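Long-range contact in monosaccharide ABC transporter substrate-binding protein, CUT2 family (Acidothermus cellulolyticus, PDB 4RU1), which binds myo-inositol and probably delivers it or related carbohydrates to an ABC transporter for uptake: residues I111-Q125 / D272-P284. Numbering follows the deposited sequence.
Sequences IDQWKESGALMYFGQ and DTIGGGEAVKTGP
The backbone O of Tyr-122 accepts a nearly straight bond from Val-280 N at 2.9 Å. Ala-279 CA adds a longer C-H contact to the same oxygen. One step on, Gly-124 N donates to Val-280 O, and segments 111-125 and 272-284 pair here as parallel strands, Phe-123 opposite Val-280. Thr-282 N also donates to Gly-124 O at 3.1 Å, but from well above the carbonyl plane.

On one face of this pairing Phe-123 and Val-280 lie side by side and point the same way. Phe-123 CD2 comes within 3.5 Å of Val-280 CB, and Ile-274 CD1 meets the ring at its edge. On the other flank the methyl of Ala-279 sits 3.7 Å from Tyr-122 CD2 and also touches Ile-111 CD1.

Met-121 reaches the loop that precedes the edge strand. Its CG lies beside the backbone N (chi1 -67°), which places SD against Ile-274 N and Thr-273 CA. Its SD takes a weak bond from Ile-274 N at 3.4 Å. With an alanine in place of Met-121, that N-H is likely to lose its sulfur partner and a gap to open beside Thr-273.

The type I' turn from Gly-275 to Glu-278 is tied at several points. Extended Lys-115 gives its NZ to Gly-277 O at 2.9 Å, while the Trp-114 ring rests against the Gly-277 to Ala-279 backbone. One water links Tyr-122 N with Ile-274 O and Glu-278 O. Another joins Leu-120 O to Gly-277 N.

In this periplasmic-binding-protein fold, strand 280-281 forms an outer edge of a six-stranded parallel sheet. Strand 121-124 lies between it and strand 104-107. Helix 253-270 packs on Met-121 and Phe-123, with Ser-263 touching both.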
# COMPACT_ATOMS: atom_id res chain seq x y z
N ILE A 111 -7.53 0.34 7.53
CA ILE A 111 -7.33 1.23 8.66
C ILE A 111 -8.69 1.53 9.38
O ILE A 111 -8.69 1.72 10.57
CB ILE A 111 -6.62 2.54 8.22
CG1 ILE A 111 -6.21 3.35 9.46
CG2 ILE A 111 -7.55 3.41 7.32
CD1 ILE A 111 -5.31 4.52 9.13
N ASP A 112 -9.80 1.55 8.64
CA ASP A 112 -11.16 1.80 9.19
C ASP A 112 -11.82 0.57 9.86
O ASP A 112 -12.84 0.69 10.58
CB ASP A 112 -12.08 2.28 8.05
CG ASP A 112 -11.53 3.49 7.26
OD1 ASP A 112 -11.01 4.45 7.88
OD2 ASP A 112 -11.65 3.47 6.01
N GLN A 113 -11.28 -0.61 9.63
CA GLN A 113 -11.92 -1.87 10.06
C GLN A 113 -11.13 -2.75 11.02
O GLN A 113 -11.62 -3.78 11.48
CB GLN A 113 -12.23 -2.67 8.81
CG GLN A 113 -13.22 -1.99 7.91
CD GLN A 113 -12.62 -1.06 6.89
OE1 GLN A 113 -11.40 -1.10 6.59
NE2 GLN A 113 -13.46 -0.23 6.31
N TRP A 114 -9.87 -2.42 11.33
CA TRP A 114 -9.07 -3.35 12.12
C TRP A 114 -9.58 -3.41 13.55
O TRP A 114 -9.56 -4.47 14.15
CB TRP A 114 -7.56 -3.00 12.12
CG TRP A 114 -7.26 -1.69 12.70
CD1 TRP A 114 -7.29 -0.52 12.07
CD2 TRP A 114 -6.98 -1.40 14.09
NE1 TRP A 114 -7.05 0.50 12.95
CE2 TRP A 114 -6.79 -0.03 14.20
CE3 TRP A 114 -6.74 -2.19 15.21
CZ2 TRP A 114 -6.52 0.58 15.42
CZ3 TRP A 114 -6.51 -1.60 16.40
CH2 TRP A 114 -6.37 -0.24 16.50
N LYS A 115 -10.01 -2.33 14.14
CA LYS A 115 -10.31 -2.33 15.56
C LYS A 115 -11.50 -3.19 15.88
O LYS A 115 -11.41 -4.00 16.86
CB LYS A 115 -10.56 -0.89 16.02
CG LYS A 115 -10.29 -0.70 17.47
CD LYS A 115 -10.34 0.77 17.80
CE LYS A 115 -10.21 0.89 19.31
NZ LYS A 115 -10.11 2.33 19.69
N GLU A 116 -12.52 -3.17 15.02
CA GLU A 116 -13.72 -4.02 15.23
C GLU A 116 -13.36 -5.51 15.25
O GLU A 116 -14.07 -6.29 15.86
CB GLU A 116 -14.77 -3.85 14.11
CG GLU A 116 -15.12 -2.49 13.51
CD GLU A 116 -15.15 -2.49 11.96
OE1 GLU A 116 -14.99 -3.56 11.34
OE2 GLU A 116 -15.31 -1.41 11.34
N SER A 117 -12.32 -5.87 14.49
CA SER A 117 -11.91 -7.25 14.32
C SER A 117 -11.28 -7.85 15.58
O SER A 117 -11.19 -9.09 15.72
CB SER A 117 -10.94 -7.44 13.13
OG SER A 117 -9.61 -7.05 13.47
N GLY A 118 -10.87 -6.99 16.54
CA GLY A 118 -10.05 -7.43 17.70
C GLY A 118 -8.55 -7.39 17.51
O GLY A 118 -7.81 -7.73 18.38
N ALA A 119 -8.12 -7.10 16.29
CA ALA A 119 -6.74 -6.76 16.05
C ALA A 119 -6.27 -5.66 17.08
O ALA A 119 -7.01 -4.75 17.40
CB ALA A 119 -6.49 -6.34 14.65
N LEU A 120 -5.02 -5.82 17.54
CA LEU A 120 -4.51 -5.00 18.66
C LEU A 120 -4.03 -3.65 18.16
O LEU A 120 -4.03 -2.69 18.92
CB LEU A 120 -3.30 -5.64 19.36
CG LEU A 120 -3.50 -7.02 19.95
CD1 LEU A 120 -2.20 -7.69 20.41
CD2 LEU A 120 -4.50 -6.88 21.07
N MET A 121 -3.50 -3.60 16.95
CA MET A 121 -2.78 -2.42 16.46
C MET A 121 -2.92 -2.36 14.92
O MET A 121 -3.30 -3.36 14.27
CB MET A 121 -1.34 -2.56 16.76
CG MET A 121 -0.84 -2.53 18.20
SD MET A 121 0.89 -2.78 18.54
CE MET A 121 0.91 -4.51 19.15
N TYR A 122 -2.56 -1.24 14.33
CA TYR A 122 -2.56 -1.10 12.89
C TYR A 122 -1.43 -0.22 12.48
O TYR A 122 -1.20 0.81 13.14
CB TYR A 122 -3.81 -0.42 12.37
CG TYR A 122 -3.94 -0.35 10.84
CD1 TYR A 122 -4.54 -1.33 10.07
CD2 TYR A 122 -3.47 0.77 10.16
CE1 TYR A 122 -4.59 -1.25 8.68
CE2 TYR A 122 -3.51 0.86 8.73
CZ TYR A 122 -4.12 -0.16 8.02
OH TYR A 122 -4.27 -0.09 6.66
N PHE A 123 -0.71 -0.57 11.42
CA PHE A 123 0.42 0.24 10.82
C PHE A 123 0.15 0.50 9.35
O PHE A 123 0.01 -0.45 8.54
CB PHE A 123 1.77 -0.52 10.99
CG PHE A 123 2.12 -0.76 12.43
CD1 PHE A 123 1.61 -1.85 13.06
CD2 PHE A 123 2.78 0.21 13.19
CE1 PHE A 123 1.84 -2.04 14.43
CE2 PHE A 123 3.01 0.03 14.54
CZ PHE A 123 2.53 -1.11 15.14
N GLY A 124 0.07 1.78 9.00
CA GLY A 124 -0.01 2.22 7.62
C GLY A 124 -0.36 3.63 7.52
O GLY A 124 -0.34 4.38 8.51
N GLN A 125 -0.81 4.03 6.33
CA GLN A 125 -1.21 5.42 6.16
C GLN A 125 -2.70 5.51 5.96
O GLN A 125 -3.37 4.56 5.47
CB GLN A 125 -0.37 6.09 5.07
CG GLN A 125 -0.98 6.41 3.75
CD GLN A 125 0.01 6.68 2.65
OE1 GLN A 125 1.11 7.16 2.92
NE2 GLN A 125 -0.36 6.37 1.43
N ASP A 272 3.14 -4.91 25.66
CA ASP A 272 2.99 -3.54 25.18
C ASP A 272 2.25 -3.44 23.86
O ASP A 272 2.33 -4.37 23.02
CB ASP A 272 4.34 -2.90 24.99
CG ASP A 272 5.02 -2.51 26.28
OD1 ASP A 272 4.38 -1.73 27.02
OD2 ASP A 272 6.20 -2.89 26.53
N THR A 273 1.61 -2.26 23.63
CA THR A 273 1.04 -1.89 22.34
C THR A 273 1.61 -0.54 21.93
O THR A 273 2.29 0.11 22.76
CB THR A 273 -0.46 -1.76 22.35
OG1 THR A 273 -0.79 -0.74 23.30
CG2 THR A 273 -1.09 -3.14 22.69
N ILE A 274 1.43 -0.19 20.66
CA ILE A 274 1.83 1.11 20.15
C ILE A 274 0.64 1.71 19.46
O ILE A 274 -0.06 0.98 18.73
CB ILE A 274 3.00 1.09 19.16
CG1 ILE A 274 4.21 0.21 19.61
CG2 ILE A 274 3.44 2.55 18.87
CD1 ILE A 274 5.10 -0.18 18.43
N GLY A 275 0.32 2.95 19.70
CA GLY A 275 -0.83 3.61 19.04
C GLY A 275 -2.03 3.91 19.89
O GLY A 275 -2.91 4.64 19.44
N GLY A 276 -2.12 3.30 21.07
CA GLY A 276 -3.25 3.52 22.00
C GLY A 276 -4.62 3.43 21.41
O GLY A 276 -5.47 4.35 21.57
N GLY A 277 -4.94 2.33 20.73
CA GLY A 277 -6.28 2.13 20.17
C GLY A 277 -6.54 2.79 18.85
O GLY A 277 -7.64 2.74 18.31
N GLU A 278 -5.50 3.49 18.33
CA GLU A 278 -5.60 4.08 17.01
C GLU A 278 -4.38 3.65 16.19
O GLU A 278 -3.37 3.16 16.74
CB GLU A 278 -5.82 5.60 17.02
CG GLU A 278 -7.11 5.96 17.80
CD GLU A 278 -7.66 7.36 17.62
OE1 GLU A 278 -7.04 8.16 16.87
OE2 GLU A 278 -8.73 7.64 18.24
N ALA A 279 -4.50 3.83 14.89
CA ALA A 279 -3.45 3.44 13.98
C ALA A 279 -2.17 4.21 14.26
O ALA A 279 -2.17 5.37 14.69
CB ALA A 279 -3.87 3.62 12.50
N VAL A 280 -1.05 3.54 14.05
CA VAL A 280 0.29 4.14 13.94
C VAL A 280 0.60 4.47 12.48
O VAL A 280 0.63 3.60 11.62
CB VAL A 280 1.34 3.20 14.45
CG1 VAL A 280 2.75 3.78 14.28
CG2 VAL A 280 1.02 2.90 15.91
N LYS A 281 0.90 5.75 12.22
CA LYS A 281 0.99 6.29 10.90
C LYS A 281 2.38 6.09 10.35
O LYS A 281 3.37 6.25 11.08
CB LYS A 281 0.75 7.77 10.92
CG LYS A 281 -0.59 8.23 11.36
CD LYS A 281 -0.65 9.76 11.18
CE LYS A 281 -1.86 10.31 11.89
NZ LYS A 281 -1.69 10.29 13.36
N THR A 282 2.46 5.65 9.08
CA THR A 282 3.75 5.47 8.39
C THR A 282 3.83 6.43 7.20
O THR A 282 4.78 6.38 6.40
CB THR A 282 3.91 3.98 7.94
OG1 THR A 282 2.80 3.72 7.06
CG2 THR A 282 3.83 3.05 9.11
N GLY A 283 2.76 7.24 7.04
CA GLY A 283 2.67 8.25 5.90
C GLY A 283 1.37 8.95 6.11
O GLY A 283 0.72 8.70 7.13
N PRO A 284 0.94 9.81 5.20
CA PRO A 284 1.60 10.07 3.93
C PRO A 284 2.71 11.09 4.07
O PRO A 284 2.64 11.95 4.93
CB PRO A 284 0.49 10.66 3.07
CG PRO A 284 -0.39 11.34 4.05
CD PRO A 284 -0.33 10.49 5.30
O HOH W 1 -7.14 3.46 13.36
O HOH W 2 -3.59 0.12 19.18
O HOH W 3 -2.12 0.76 16.68